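Local coordinates for protein fusarinine C esterase sidJ (Aspergillus fumigatus, PDB 6GUP) that hydrolyses the ester bonds of the siderophore fusarinine C, releasing fusarinine, but does not act on triacetylfusarinine C, at residues S53-L58 / W67-L72; V118-S123 / N343-Y348; S38-G43 / K98-Y103; A164-R169 / A325-S330; N91-C96 / L130-R135. All coordinates share one frame; numbering follows the deposited sequence.

Overall arrangement
All five contacts belong to one alpha/beta-hydrolase fold built round a mixed sheet. Interactions 1, 2 and 3 each pack a helix on a strand of the sheet, and their strands are neighbours in the order 67-72, 37-42, 117-122; the centres of interactions 1 and 2 are about 10 Å apart. Interaction 5 lies about 12 Å from interaction 3, centre to centre, and shares helix 86-108 with it. Along the chain, interaction 1 is nested inside the loop closed by interaction 3, and interaction 4 inside that of interaction 2. Interactions 2 and 4 meet where Ser123 hydrogen-bonds His327, so the packed sheet carries what is probably the catalytic centre.

Interaction 1: residues S53-L58 / W67-L72; sequences SYLADL and WSLFTL
Leu55 and Leu69 make the heart of this contact between the start of helix 55-61 and strand 67-72. Leu55 CD1 lies 3.8 Å from Leu69 CD2, and the two side chains slant across one another. The second methyl of Leu55 is used as well: Leu55 CD2 comes tip to tip with Thr71 CG2 at 3.8 Å. The leucine does this from an unusual torsion, chi1 -140°, some 40° short of anti, which spreads its methyls over two successive inward-facing residues of the strand. One helical turn on, Leu58 crosses Leu69 at about a right angle, and the slightly longer 4.1 Å between Leu58 CD2 and Leu69 CD1 marks a lighter touch. Leu69 thus has one methyl for each leucine of the helix. All four residues are buried, and no hydrogen bond crosses between the segments; Thr71 presents its methyl here, while its backbone O bonds Thr25 on the neighbouring strand 24-28.

The other side of the helix is different in character. Ala56 has its CB directed away from the strand and touches Pro8, and the partly exposed Asp57 uses its carboxylate in a salt bridge with Arg338 of helix 335-353. At the very start, Tyr54 occupies the N-cap position, and its hydroxyl is hydrogen-bonded to Gln163. Strand 37-42, helix 55-61 and strand 67-72 together form a beta-alpha-beta unit of the alpha/beta-hydrolase sheet, its helix laid on the strands by Leu55 and Leu58, with Leu55 touching Phe41 too.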
# COMPACT_ATOMS: atom_id res chain seq x y z
N SER A 53 -4.27 -15.57 -2.49
CA SER A 53 -3.96 -16.95 -2.07
C SER A 53 -5.14 -17.68 -1.38
O SER A 53 -6.17 -17.91 -2.01
CB SER A 53 -2.68 -16.95 -1.21
OG SER A 53 -2.87 -16.31 0.04
N TYR A 54 -4.99 -18.00 -0.09
CA TYR A 54 -5.97 -18.79 0.67
C TYR A 54 -6.73 -17.91 1.68
O TYR A 54 -7.47 -18.43 2.52
CB TYR A 54 -5.27 -19.94 1.41
CG TYR A 54 -4.04 -19.52 2.20
CD1 TYR A 54 -4.15 -18.93 3.46
CD2 TYR A 54 -2.77 -19.68 1.66
CE1 TYR A 54 -3.03 -18.53 4.16
CE2 TYR A 54 -1.64 -19.28 2.35
CZ TYR A 54 -1.77 -18.71 3.60
OH TYR A 54 -0.65 -18.32 4.29
N LEU A 55 -6.56 -16.60 1.57
CA LEU A 55 -7.00 -15.67 2.62
C LEU A 55 -8.53 -15.58 2.70
O LEU A 55 -9.08 -15.47 3.80
CB LEU A 55 -6.39 -14.28 2.39
CG LEU A 55 -5.88 -13.45 3.58
CD1 LEU A 55 -5.23 -14.30 4.66
CD2 LEU A 55 -4.90 -12.41 3.07
N ALA A 56 -9.19 -15.64 1.55
CA ALA A 56 -10.66 -15.66 1.49
C ALA A 56 -11.23 -16.91 2.15
O ALA A 56 -12.19 -16.82 2.91
CB ALA A 56 -11.13 -15.57 0.04
N ASP A 57 -10.64 -18.07 1.84
CA ASP A 57 -11.05 -19.35 2.44
C ASP A 57 -10.80 -19.38 3.95
O ASP A 57 -11.61 -19.96 4.69
CB ASP A 57 -10.32 -20.53 1.77
CG ASP A 57 -10.74 -20.73 0.31
OD1 ASP A 57 -11.71 -20.09 -0.15
OD2 ASP A 57 -10.08 -21.54 -0.38
N LEU A 58 -9.70 -18.78 4.39
CA LEU A 58 -9.39 -18.67 5.82
C LEU A 58 -10.41 -17.80 6.55
O LEU A 58 -10.90 -18.18 7.61
CB LEU A 58 -7.97 -18.12 6.03
CG LEU A 58 -7.45 -17.92 7.46
CD1 LEU A 58 -7.56 -19.19 8.29
CD2 LEU A 58 -6.02 -17.43 7.44
N TRP A 67 -12.12 -16.14 16.56
CA TRP A 67 -10.99 -15.43 15.97
C TRP A 67 -11.45 -14.56 14.81
O TRP A 67 -12.26 -15.00 13.99
CB TRP A 67 -9.96 -16.43 15.43
CG TRP A 67 -9.35 -17.29 16.48
CD1 TRP A 67 -9.87 -18.45 16.99
CD2 TRP A 67 -8.11 -17.07 17.14
NE1 TRP A 67 -9.02 -18.96 17.94
CE2 TRP A 67 -7.93 -18.14 18.06
CE3 TRP A 67 -7.12 -16.08 17.06
CZ2 TRP A 67 -6.80 -18.24 18.88
CZ3 TRP A 67 -6.00 -16.18 17.88
CH2 TRP A 67 -5.85 -17.25 18.78
N SER A 68 -10.95 -13.33 14.75
CA SER A 68 -11.11 -12.47 13.57
C SER A 68 -9.76 -12.27 12.89
O SER A 68 -8.73 -12.12 13.57
CB SER A 68 -11.74 -11.12 13.94
OG SER A 68 -10.83 -10.29 14.63
N LEU A 69 -9.76 -12.27 11.56
CA LEU A 69 -8.55 -12.17 10.76
C LEU A 69 -8.23 -10.70 10.46
O LEU A 69 -9.12 -9.95 10.06
CB LEU A 69 -8.74 -12.94 9.45
CG LEU A 69 -7.61 -12.93 8.41
CD1 LEU A 69 -6.36 -13.61 8.95
CD2 LEU A 69 -8.07 -13.62 7.14
N PHE A 70 -6.97 -10.32 10.64
CA PHE A 70 -6.46 -9.00 10.25
C PHE A 70 -5.36 -9.15 9.21
O PHE A 70 -4.56 -10.09 9.27
CB PHE A 70 -5.86 -8.26 11.45
CG PHE A 70 -6.87 -7.79 12.45
CD1 PHE A 70 -7.40 -8.67 13.39
CD2 PHE A 70 -7.27 -6.46 12.48
CE1 PHE A 70 -8.32 -8.23 14.33
CE2 PHE A 70 -8.19 -6.01 13.42
CZ PHE A 70 -8.72 -6.90 14.35
N THR A 71 -5.32 -8.21 8.27
CA THR A 71 -4.17 -8.00 7.39
C THR A 71 -3.77 -6.53 7.54
O THR A 71 -4.57 -5.74 8.05
CB THR A 71 -4.51 -8.30 5.92
OG1 THR A 71 -5.62 -7.50 5.50
CG2 THR A 71 -4.84 -9.77 5.74
N LEU A 72 -2.56 -6.17 7.12
CA LEU A 72 -2.07 -4.80 7.33
C LEU A 72 -1.12 -4.28 6.26
O LEU A 72 -0.53 -5.05 5.50
CB LEU A 72 -1.42 -4.65 8.71
CG LEU A 72 0.06 -5.03 8.90
CD1 LEU A 72 0.50 -4.72 10.32
CD2 LEU A 72 0.32 -6.48 8.55

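Interaction 2: residues V118-S123 / N343-Y348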
# COMPACT_ATOMS: atom_id res chain seq x y z
N VAL A 118 -2.14 -14.08 17.56
CA VAL A 118 -1.27 -14.95 16.77
C VAL A 118 -0.79 -14.15 15.56
O VAL A 118 -1.59 -13.49 14.89
CB VAL A 118 -2.03 -16.21 16.30
CG1 VAL A 118 -1.16 -17.07 15.39
CG2 VAL A 118 -2.50 -17.02 17.50
N LEU A 119 0.51 -14.21 15.29
CA LEU A 119 1.10 -13.56 14.12
C LEU A 119 1.40 -14.62 13.06
O LEU A 119 2.18 -15.54 13.30
CB LEU A 119 2.38 -12.83 14.52
CG LEU A 119 2.99 -11.89 13.47
CD1 LEU A 119 2.11 -10.68 13.21
CD2 LEU A 119 4.38 -11.45 13.90
N MET A 120 0.78 -14.48 11.89
CA MET A 120 0.99 -15.40 10.77
C MET A 120 1.74 -14.68 9.65
O MET A 120 1.37 -13.58 9.26
CB MET A 120 -0.34 -15.93 10.26
CG MET A 120 -0.20 -16.96 9.15
SD MET A 120 -1.71 -17.92 8.90
CE MET A 120 -1.17 -19.04 7.62
N GLY A 121 2.80 -15.33 9.15
CA GLY A 121 3.58 -14.82 8.03
C GLY A 121 3.35 -15.68 6.79
O GLY A 121 3.31 -16.91 6.88
N HIS A 122 3.19 -15.01 5.65
CA HIS A 122 2.97 -15.67 4.36
C HIS A 122 4.10 -15.27 3.42
O HIS A 122 4.37 -14.08 3.26
CB HIS A 122 1.61 -15.27 3.79
CG HIS A 122 1.47 -15.45 2.31
ND1 HIS A 122 1.14 -16.65 1.73
CD2 HIS A 122 1.61 -14.57 1.29
CE1 HIS A 122 1.09 -16.51 0.42
NE2 HIS A 122 1.37 -15.25 0.13
N SER A 123 4.74 -16.27 2.81
CA SER A 123 5.89 -16.07 1.93
C SER A 123 7.00 -15.27 2.65
O SER A 123 7.43 -15.69 3.73
CB SER A 123 5.44 -15.43 0.60
OG SER A 123 6.54 -15.25 -0.28
N ASN A 343 -7.47 -25.85 7.39
CA ASN A 343 -7.81 -26.76 8.50
C ASN A 343 -6.68 -26.89 9.53
O ASN A 343 -6.96 -27.00 10.72
CB ASN A 343 -8.22 -28.15 7.98
CG ASN A 343 -9.66 -28.19 7.48
OD1 ASN A 343 -10.57 -27.69 8.13
ND2 ASN A 343 -9.86 -28.80 6.31
N LYS A 344 -5.43 -26.86 9.08
CA LYS A 344 -4.28 -26.88 10.00
C LYS A 344 -4.20 -25.60 10.83
O LYS A 344 -3.84 -25.65 12.01
CB LYS A 344 -2.95 -27.07 9.25
CG LYS A 344 -2.75 -28.39 8.51
CD LYS A 344 -3.11 -29.64 9.32
CE LYS A 344 -4.51 -30.15 9.00
NZ LYS A 344 -4.86 -31.37 9.77
N VAL A 345 -4.54 -24.46 10.23
CA VAL A 345 -4.58 -23.18 10.94
C VAL A 345 -5.67 -23.18 12.01
O VAL A 345 -5.42 -22.80 13.15
CB VAL A 345 -4.75 -21.97 9.98
CG1 VAL A 345 -5.01 -20.68 10.75
CG2 VAL A 345 -3.51 -21.82 9.11
N LEU A 346 -6.88 -23.61 11.64
CA LEU A 346 -8.00 -23.72 12.60
C LEU A 346 -7.70 -24.69 13.75
O LEU A 346 -8.08 -24.42 14.89
CB LEU A 346 -9.31 -24.11 11.90
CG LEU A 346 -10.18 -22.94 11.42
CD1 LEU A 346 -9.51 -22.13 10.32
CD2 LEU A 346 -11.54 -23.45 10.96
N GLY A 347 -7.03 -25.80 13.45
CA GLY A 347 -6.60 -26.76 14.46
C GLY A 347 -5.56 -26.19 15.42
O GLY A 347 -5.62 -26.45 16.63
N TYR A 348 -4.61 -25.43 14.88
CA TYR A 348 -3.63 -24.69 15.68
C TYR A 348 -4.31 -23.67 16.60
O TYR A 348 -4.00 -23.61 17.80
CB TYR A 348 -2.63 -23.98 14.75
CG TYR A 348 -1.61 -23.11 15.46
CD1 TYR A 348 -1.88 -21.76 15.74
CD2 TYR A 348 -0.38 -23.62 15.85
CE1 TYR A 348 -0.96 -20.97 16.40
CE2 TYR A 348 0.56 -22.83 16.50
CZ TYR A 348 0.26 -21.51 16.77
OH TYR A 348 1.18 -20.72 17.41
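Val118 and Met120, two residues apart on strand 117-122, face Tyr348 and Val345, three apart on helix 335-353. The CA atoms of Met120 and Val345 are 9.6 Å apart, and those of Val118 and Tyr348 10.1 Å. As the strand advances the partner number falls, so the chains run in opposed senses, at a spacing that only side chains can bridge.

Met120 does so with a fully extended chain: chi1 -176° sets its CG anti to the backbone N and the later torsions keep it straight, carrying its terminal methyl out to the helix. There Met120 CE rests 3.9 Å from Val345 CG2. The Val345 methyl used is the one beside its backbone N, and the other, CG1, turns to Leu58 of helix 55-61. This strand is the one that, in alpha/beta hydrolases, leads into the nucleophile elbow, and Ser123 just beyond it has the strained backbone (phi 55°, psi -123°) expected there, so it is probably the nucleophile. The C-terminal helix therefore packs against the strand that presents this serine.

The second pair sets a valine methyl against an aromatic ring. Val118 CG1 comes obliquely to the Tyr348 ring, 4.0 Å from its CE1. Ile161 of the adjacent strand 159-163 touches both of these residues and Met120 too. Beyond the ring, the Tyr348 hydroxyl is doubly held, donating to the backbone O of Lys277, just before strand 278-283, and meeting the backbone N of Ala160 in strand 159-163.

Interaction 3: residues S38-G43 / K98-Y103; sequences SLLFVG and KYIKEY
Ile100 is the one residue of helix 86-108 within this segment that meets strand 37-42 here, coming within 7.6 Å, CA to CA, of Ser38. Its CB points at the strand and there the side chain forks. The short branch, CG2, stands anti to the backbone N and reaches Ser38, where Ile100 CG2 sits 3.6 Å from Ser38 CB. It is closer still to the hydroxyl, with Ile100 CG2 only 3.2 Å from Ser38 OG, a snug methyl-to-oxygen contact. The longer branch leaves through CG1 at chi1 -71° and runs on nearly extended, so that Ile100 CD1 ends 4.2 Å from Leu40 CD1.

One isoleucine therefore spans two residues, Ser38 and Leu40, that face the same side of the strand, while Leu39 between them turns to the opposite face. With this ordinary strand alternation, the sheet of an alpha/beta hydrolase can carry helices on both faces. Phe70 of the neighbouring strand 67-72 touches Ser38, Leu40 and Ile100 alike and fills in beside them.

Although pressed against a methyl, Ser38 OG has a polar partner in Lys104 NZ, one turn further along the helix. On the same helix, Tyr99 and Tyr103 pack on Gly11 and Gly10 of the second subunit.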
# COMPACT_ATOMS: atom_id res chain seq x y z
N SER A 38 -7.47 -12.73 17.98
CA SER A 38 -7.02 -12.05 16.76
C SER A 38 -5.89 -12.80 16.05
O SER A 38 -4.93 -13.22 16.69
CB SER A 38 -6.52 -10.64 17.11
OG SER A 38 -7.53 -9.89 17.75
N LEU A 39 -6.03 -12.95 14.73
CA LEU A 39 -4.96 -13.47 13.87
C LEU A 39 -4.50 -12.35 12.94
O LEU A 39 -5.24 -11.95 12.04
CB LEU A 39 -5.47 -14.67 13.06
CG LEU A 39 -4.47 -15.35 12.11
CD1 LEU A 39 -3.30 -15.95 12.87
CD2 LEU A 39 -5.17 -16.43 11.29
N LEU A 40 -3.29 -11.84 13.18
CA LEU A 40 -2.68 -10.83 12.30
C LEU A 40 -1.85 -11.54 11.23
O LEU A 40 -0.86 -12.21 11.54
CB LEU A 40 -1.81 -9.85 13.08
CG LEU A 40 -1.14 -8.72 12.29
CD1 LEU A 40 -2.14 -7.89 11.50
CD2 LEU A 40 -0.34 -7.83 13.22
N PHE A 41 -2.27 -11.37 9.98
CA PHE A 41 -1.66 -12.02 8.82
C PHE A 41 -0.77 -11.00 8.13
O PHE A 41 -1.24 -9.93 7.73
CB PHE A 41 -2.78 -12.50 7.89
CG PHE A 41 -2.30 -13.20 6.66
CD1 PHE A 41 -2.03 -12.48 5.49
CD2 PHE A 41 -2.17 -14.59 6.63
CE1 PHE A 41 -1.61 -13.13 4.34
CE2 PHE A 41 -1.75 -15.24 5.48
CZ PHE A 41 -1.48 -14.51 4.33
N VAL A 42 0.52 -11.33 7.99
CA VAL A 42 1.50 -10.46 7.34
C VAL A 42 1.84 -11.08 5.99
O VAL A 42 2.47 -12.14 5.92
CB VAL A 42 2.78 -10.31 8.20
CG1 VAL A 42 3.78 -9.37 7.54
CG2 VAL A 42 2.42 -9.80 9.60
N GLY A 43 1.42 -10.42 4.91
CA GLY A 43 1.68 -10.89 3.55
C GLY A 43 3.13 -10.69 3.14
O GLY A 43 3.96 -10.22 3.93
N LYS A 98 -0.49 -3.68 19.28
CA LYS A 98 -0.94 -2.83 20.39
C LYS A 98 -2.35 -2.30 20.13
O LYS A 98 -3.20 -2.32 21.02
CB LYS A 98 0.01 -1.65 20.62
CG LYS A 98 -0.44 -0.75 21.77
CD LYS A 98 0.41 0.49 21.93
CE LYS A 98 -0.10 1.32 23.10
NZ LYS A 98 0.84 2.40 23.49
N TYR A 99 -2.57 -1.80 18.91
CA TYR A 99 -3.88 -1.29 18.51
C TYR A 99 -4.97 -2.36 18.59
O TYR A 99 -6.03 -2.13 19.16
CB TYR A 99 -3.84 -0.69 17.10
CG TYR A 99 -5.22 -0.35 16.59
CD1 TYR A 99 -5.84 0.84 16.98
CD2 TYR A 99 -5.92 -1.22 15.76
CE1 TYR A 99 -7.12 1.15 16.53
CE2 TYR A 99 -7.19 -0.92 15.31
CZ TYR A 99 -7.79 0.27 15.70
OH TYR A 99 -9.05 0.58 15.26
N ILE A 100 -4.69 -3.52 17.99
CA ILE A 100 -5.64 -4.65 17.99
C ILE A 100 -6.00 -5.08 19.41
O ILE A 100 -7.16 -5.37 19.70
CB ILE A 100 -5.09 -5.87 17.19
CG1 ILE A 100 -5.08 -5.55 15.69
CG2 ILE A 100 -5.92 -7.13 17.44
CD1 ILE A 100 -4.28 -6.52 14.84
N LYS A 101 -4.99 -5.10 20.29
CA LYS A 101 -5.18 -5.50 21.68
C LYS A 101 -6.09 -4.54 22.44
O LYS A 101 -6.99 -4.98 23.17
CB LYS A 101 -3.83 -5.64 22.38
CG LYS A 101 -3.87 -6.36 23.72
CD LYS A 101 -2.61 -7.19 23.95
CE LYS A 101 -2.22 -7.31 25.41
NZ LYS A 101 -0.87 -7.93 25.55
N GLU A 102 -5.87 -3.23 22.28
CA GLU A 102 -6.75 -2.22 22.89
C GLU A 102 -8.13 -2.21 22.22
O GLU A 102 -9.15 -2.07 22.91
CB GLU A 102 -6.12 -0.81 22.86
CG GLU A 102 -7.04 0.37 23.18
CD GLU A 102 -7.50 0.43 24.64
OE1 GLU A 102 -7.52 1.54 25.20
OE2 GLU A 102 -7.86 -0.62 25.22
N TYR A 103 -8.16 -2.34 20.90
CA TYR A 103 -9.42 -2.39 20.14
C TYR A 103 -10.32 -3.54 20.59
O TYR A 103 -11.52 -3.33 20.82
CB TYR A 103 -9.14 -2.51 18.63
CG TYR A 103 -10.33 -2.97 17.81
CD1 TYR A 103 -11.46 -2.17 17.67
CD2 TYR A 103 -10.32 -4.22 17.17
CE1 TYR A 103 -12.55 -2.60 16.92
CE2 TYR A 103 -11.40 -4.65 16.42
CZ TYR A 103 -12.52 -3.84 16.30
OH TYR A 103 -13.59 -4.26 15.55

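Interaction 4: residues A164-R169 / A325-S330; sequences APVSDR and ASHALS
Ala164 and His327 bring their loops to 6.2 Å, CA to CA, with Ala164 itself in a left-handed backbone conformation (phi 51°, psi 55°) just past strand 159-163. The His327 ring, with CG anti to the backbone N (chi1 -176°), extends from its loop to the other segment. Val166 CG2 meets the ring at its edge, in plane, 3.7 Å from His327 CE1. Ala164 O approaches the same carbon obliquely, Ala164 O to His327 CE1 being 3.5 Å. The Ala164 methyl also touches the histidine twice, with Ala164 CB 3.7 Å from the backbone O of His327 and 3.8 Å from its ND1. No hydrogen bond crosses between the segments.

The polar atoms of the histidine look to other partners. His327 O accepts from Gln163 NE2 and His327 N bonds Gln287 OE1, fixing the backbone. On the ring, ND1 is hydrogen-bonded to Asp286 OD2, and Val166 also touches that aspartate. NE2 bonds Ser123 OG.

The Val166 methyl and the Ala164 carbonyl oxygen at CE1, with a hydrogen bond at each nitrogen, hold the rotation of the imidazole. With a serine at one nitrogen and a carboxylate at the other, the geometry is that of a Ser-His-Asp charge relay, so Ser123, His327 and Asp286 are probably the catalytic triad of this esterase.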
# COMPACT_ATOMS: atom_id res chain seq x y z
N ALA A 164 5.13 -21.22 4.12
CA ALA A 164 6.11 -21.20 3.03
C ALA A 164 7.26 -20.19 3.23
O ALA A 164 7.49 -19.33 2.38
CB ALA A 164 5.40 -20.96 1.69
N PRO A 165 7.97 -20.29 4.38
CA PRO A 165 9.17 -19.47 4.56
C PRO A 165 10.30 -19.98 3.67
O PRO A 165 10.91 -21.01 3.96
CB PRO A 165 9.50 -19.64 6.05
CG PRO A 165 8.93 -20.95 6.41
CD PRO A 165 7.71 -21.14 5.56
N VAL A 166 10.56 -19.26 2.58
CA VAL A 166 11.42 -19.71 1.50
C VAL A 166 12.53 -18.69 1.27
O VAL A 166 12.29 -17.48 1.30
CB VAL A 166 10.59 -19.92 0.21
CG1 VAL A 166 11.47 -20.08 -1.03
CG2 VAL A 166 9.69 -21.14 0.37
N SER A 167 13.75 -19.19 1.05
CA SER A 167 14.90 -18.35 0.75
C SER A 167 14.78 -17.76 -0.66
O SER A 167 14.70 -18.51 -1.64
CB SER A 167 16.20 -19.15 0.87
OG SER A 167 17.31 -18.43 0.34
N ASP A 168 14.76 -16.43 -0.75
CA ASP A 168 14.79 -15.73 -2.04
C ASP A 168 16.10 -16.00 -2.78
O ASP A 168 16.10 -16.16 -4.00
CB ASP A 168 14.62 -14.22 -1.85
CG ASP A 168 13.21 -13.82 -1.46
OD1 ASP A 168 12.24 -14.32 -2.08
OD2 ASP A 168 13.06 -12.99 -0.54
N ARG A 169 17.20 -16.04 -2.03
CA ARG A 169 18.51 -16.39 -2.58
C ARG A 169 18.48 -17.75 -3.28
O ARG A 169 18.91 -17.87 -4.43
CB ARG A 169 19.58 -16.39 -1.48
CG ARG A 169 20.84 -17.17 -1.82
CD ARG A 169 21.88 -17.11 -0.73
NE ARG A 169 22.94 -18.09 -1.02
CZ ARG A 169 23.02 -19.33 -0.53
NH1 ARG A 169 24.04 -20.10 -0.91
NH2 ARG A 169 22.14 -19.81 0.35
N ALA A 325 1.06 -28.97 -2.19
CA ALA A 325 0.82 -27.53 -2.11
C ALA A 325 1.89 -26.78 -2.89
O ALA A 325 3.06 -27.14 -2.83
CB ALA A 325 0.81 -27.06 -0.66
N SER A 326 1.48 -25.74 -3.61
CA SER A 326 2.41 -24.83 -4.28
C SER A 326 2.77 -23.74 -3.28
O SER A 326 2.27 -23.73 -2.16
CB SER A 326 1.77 -24.24 -5.55
OG SER A 326 0.70 -23.37 -5.23
N HIS A 327 3.64 -22.82 -3.69
CA HIS A 327 4.13 -21.75 -2.81
C HIS A 327 3.00 -20.90 -2.22
O HIS A 327 2.92 -20.74 -1.00
CB HIS A 327 5.12 -20.85 -3.54
CG HIS A 327 5.74 -19.80 -2.67
ND1 HIS A 327 6.70 -20.09 -1.73
CD2 HIS A 327 5.52 -18.46 -2.59
CE1 HIS A 327 7.05 -18.97 -1.11
NE2 HIS A 327 6.34 -17.97 -1.61
N ALA A 328 2.15 -20.38 -3.10
CA ALA A 328 1.03 -19.52 -2.70
C ALA A 328 -0.34 -20.23 -2.75
O ALA A 328 -1.34 -19.63 -2.36
CB ALA A 328 1.00 -18.27 -3.57
N LEU A 329 -0.38 -21.48 -3.22
CA LEU A 329 -1.62 -22.26 -3.31
C LEU A 329 -2.69 -21.54 -4.16
O LEU A 329 -3.88 -21.57 -3.84
CB LEU A 329 -2.16 -22.62 -1.91
CG LEU A 329 -1.24 -23.43 -0.97
CD1 LEU A 329 -0.20 -22.56 -0.26
CD2 LEU A 329 -2.07 -24.17 0.07
N SER A 330 -2.24 -20.92 -5.25
CA SER A 330 -3.07 -20.00 -6.05
C SER A 330 -4.04 -20.68 -7.02
O SER A 330 -5.11 -20.14 -7.30
CB SER A 330 -2.18 -19.04 -6.85
OG SER A 330 -1.20 -18.44 -6.03

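Interaction 5: residues N91-C96 / L130-R135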
# COMPACT_ATOMS: atom_id res chain seq x y z
N ASN A 91 8.63 -2.92 14.04
CA ASN A 91 8.08 -1.83 14.86
C ASN A 91 6.61 -1.56 14.54
O ASN A 91 5.80 -1.33 15.44
CB ASN A 91 8.87 -0.53 14.67
CG ASN A 91 10.30 -0.62 15.19
OD1 ASN A 91 11.23 -0.15 14.54
ND2 ASN A 91 10.47 -1.20 16.37
N GLU A 92 6.28 -1.59 13.25
CA GLU A 92 4.92 -1.32 12.78
C GLU A 92 3.96 -2.47 13.08
O GLU A 92 2.79 -2.24 13.37
CB GLU A 92 4.94 -0.98 11.29
CG GLU A 92 5.60 0.37 11.03
CD GLU A 92 5.98 0.61 9.58
OE1 GLU A 92 5.78 -0.27 8.73
OE2 GLU A 92 6.49 1.72 9.30
N ILE A 93 4.46 -3.71 13.01
CA ILE A 93 3.70 -4.88 13.47
C ILE A 93 3.37 -4.73 14.96
O ILE A 93 2.23 -4.93 15.37
CB ILE A 93 4.45 -6.21 13.19
CG1 ILE A 93 4.45 -6.50 11.68
CG2 ILE A 93 3.80 -7.37 13.94
CD1 ILE A 93 5.47 -7.53 11.24
N ALA A 94 4.37 -4.37 15.75
CA ALA A 94 4.20 -4.14 17.19
C ALA A 94 3.16 -3.05 17.49
O ALA A 94 2.35 -3.20 18.41
CB ALA A 94 5.53 -3.78 17.84
N GLN A 95 3.19 -1.97 16.71
CA GLN A 95 2.17 -0.91 16.79
C GLN A 95 0.78 -1.41 16.43
O GLN A 95 -0.20 -1.05 17.08
CB GLN A 95 2.55 0.29 15.91
CG GLN A 95 3.64 1.16 16.49
CD GLN A 95 4.08 2.27 15.55
OE1 GLN A 95 4.38 2.03 14.38
NE2 GLN A 95 4.11 3.50 16.06
N CYS A 96 0.69 -2.23 15.38
CA CYS A 96 -0.57 -2.83 14.96
C CYS A 96 -1.13 -3.79 16.01
O CYS A 96 -2.34 -3.80 16.27
CB CYS A 96 -0.41 -3.57 13.63
SG CYS A 96 -1.98 -4.06 12.88
N LEU A 130 9.82 -14.15 12.18
CA LEU A 130 11.06 -14.60 12.83
C LEU A 130 11.90 -13.43 13.35
O LEU A 130 12.51 -13.53 14.42
CB LEU A 130 11.89 -15.48 11.89
CG LEU A 130 13.21 -16.08 12.42
CD1 LEU A 130 13.02 -16.81 13.74
CD2 LEU A 130 13.81 -17.02 11.39
N HIS A 131 11.93 -12.33 12.60
CA HIS A 131 12.64 -11.11 13.01
C HIS A 131 11.98 -10.46 14.24
O HIS A 131 12.68 -10.01 15.14
CB HIS A 131 12.68 -10.11 11.84
CG HIS A 131 13.71 -9.04 11.98
ND1 HIS A 131 14.97 -9.13 11.41
CD2 HIS A 131 13.67 -7.83 12.59
CE1 HIS A 131 15.65 -8.04 11.68
NE2 HIS A 131 14.89 -7.23 12.39
N TYR A 132 10.65 -10.44 14.27
CA TYR A 132 9.88 -9.98 15.44
C TYR A 132 10.28 -10.76 16.70
O TYR A 132 10.49 -10.16 17.76
CB TYR A 132 8.37 -10.12 15.18
CG TYR A 132 7.47 -9.53 16.25
CD1 TYR A 132 7.16 -10.23 17.41
CD2 TYR A 132 6.91 -8.26 16.08
CE1 TYR A 132 6.34 -9.69 18.38
CE2 TYR A 132 6.08 -7.71 17.04
CZ TYR A 132 5.79 -8.43 18.19
OH TYR A 132 4.98 -7.88 19.16
N LEU A 133 10.39 -12.08 16.57
CA LEU A 133 10.67 -12.97 17.71
C LEU A 133 12.14 -13.05 18.12
O LEU A 133 12.43 -13.24 19.30
CB LEU A 133 10.15 -14.38 17.41
CG LEU A 133 8.64 -14.54 17.24
CD1 LEU A 133 8.31 -15.95 16.77
CD2 LEU A 133 7.91 -14.21 18.54
N SER A 134 13.06 -12.91 17.16
CA SER A 134 14.48 -13.24 17.39
C SER A 134 15.38 -12.07 17.78
O SER A 134 16.37 -12.26 18.49
CB SER A 134 15.05 -13.93 16.15
OG SER A 134 15.08 -13.06 15.03
N ARG A 135 15.05 -10.86 17.32
CA ARG A 135 15.93 -9.70 17.51
C ARG A 135 15.78 -9.06 18.90
O ARG A 135 14.79 -9.32 19.59
CB ARG A 135 15.68 -8.66 16.42
CG ARG A 135 15.85 -9.17 14.99
CD ARG A 135 17.14 -9.93 14.74
NE ARG A 135 18.33 -9.18 15.18
CZ ARG A 135 19.20 -8.56 14.38
NH1 ARG A 135 20.23 -7.92 14.94
NH2 ARG A 135 19.09 -8.56 13.05
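Tyr132 swings its ring out towards Ile93 and Ala94 at chi1 -173°, away from its own helix and across to the neighbouring one. Ile93 answers with chi1 -71°, which leaves CG2 anti to its backbone N and aimed at the tyrosine. The two side chains cross obliquely, and Ile93 CG2 lies 3.9 Å from Tyr132 CE2. Ala94 sits at the rim of the same ring: its backbone N is in the ring plane, 4.0 Å from Tyr132 CE2, and its methyl CB is equally far from that carbon. One aromatic edge is thus set against the backbone of helix 86-108 at Ala94.

Past the contact, the Tyr132 hydroxyl is hydrogen-bonded to the backbone O of Met155, and Arg154 makes a cation-pi contact with the ring. Helix 125-134 is close to its end here. Ser134 OG folds back to Leu130 O at 2.7 Å, well above the carbonyl plane, while Ser134 N bonds that oxygen from the opposite face.

Ile93 also touches Val42 of strand 37-42 and Leu119 of strand 117-122, so it is wedged between sheet and tyrosine, where helix 86-108 runs beside the helix that follows the probable nucleophile elbow.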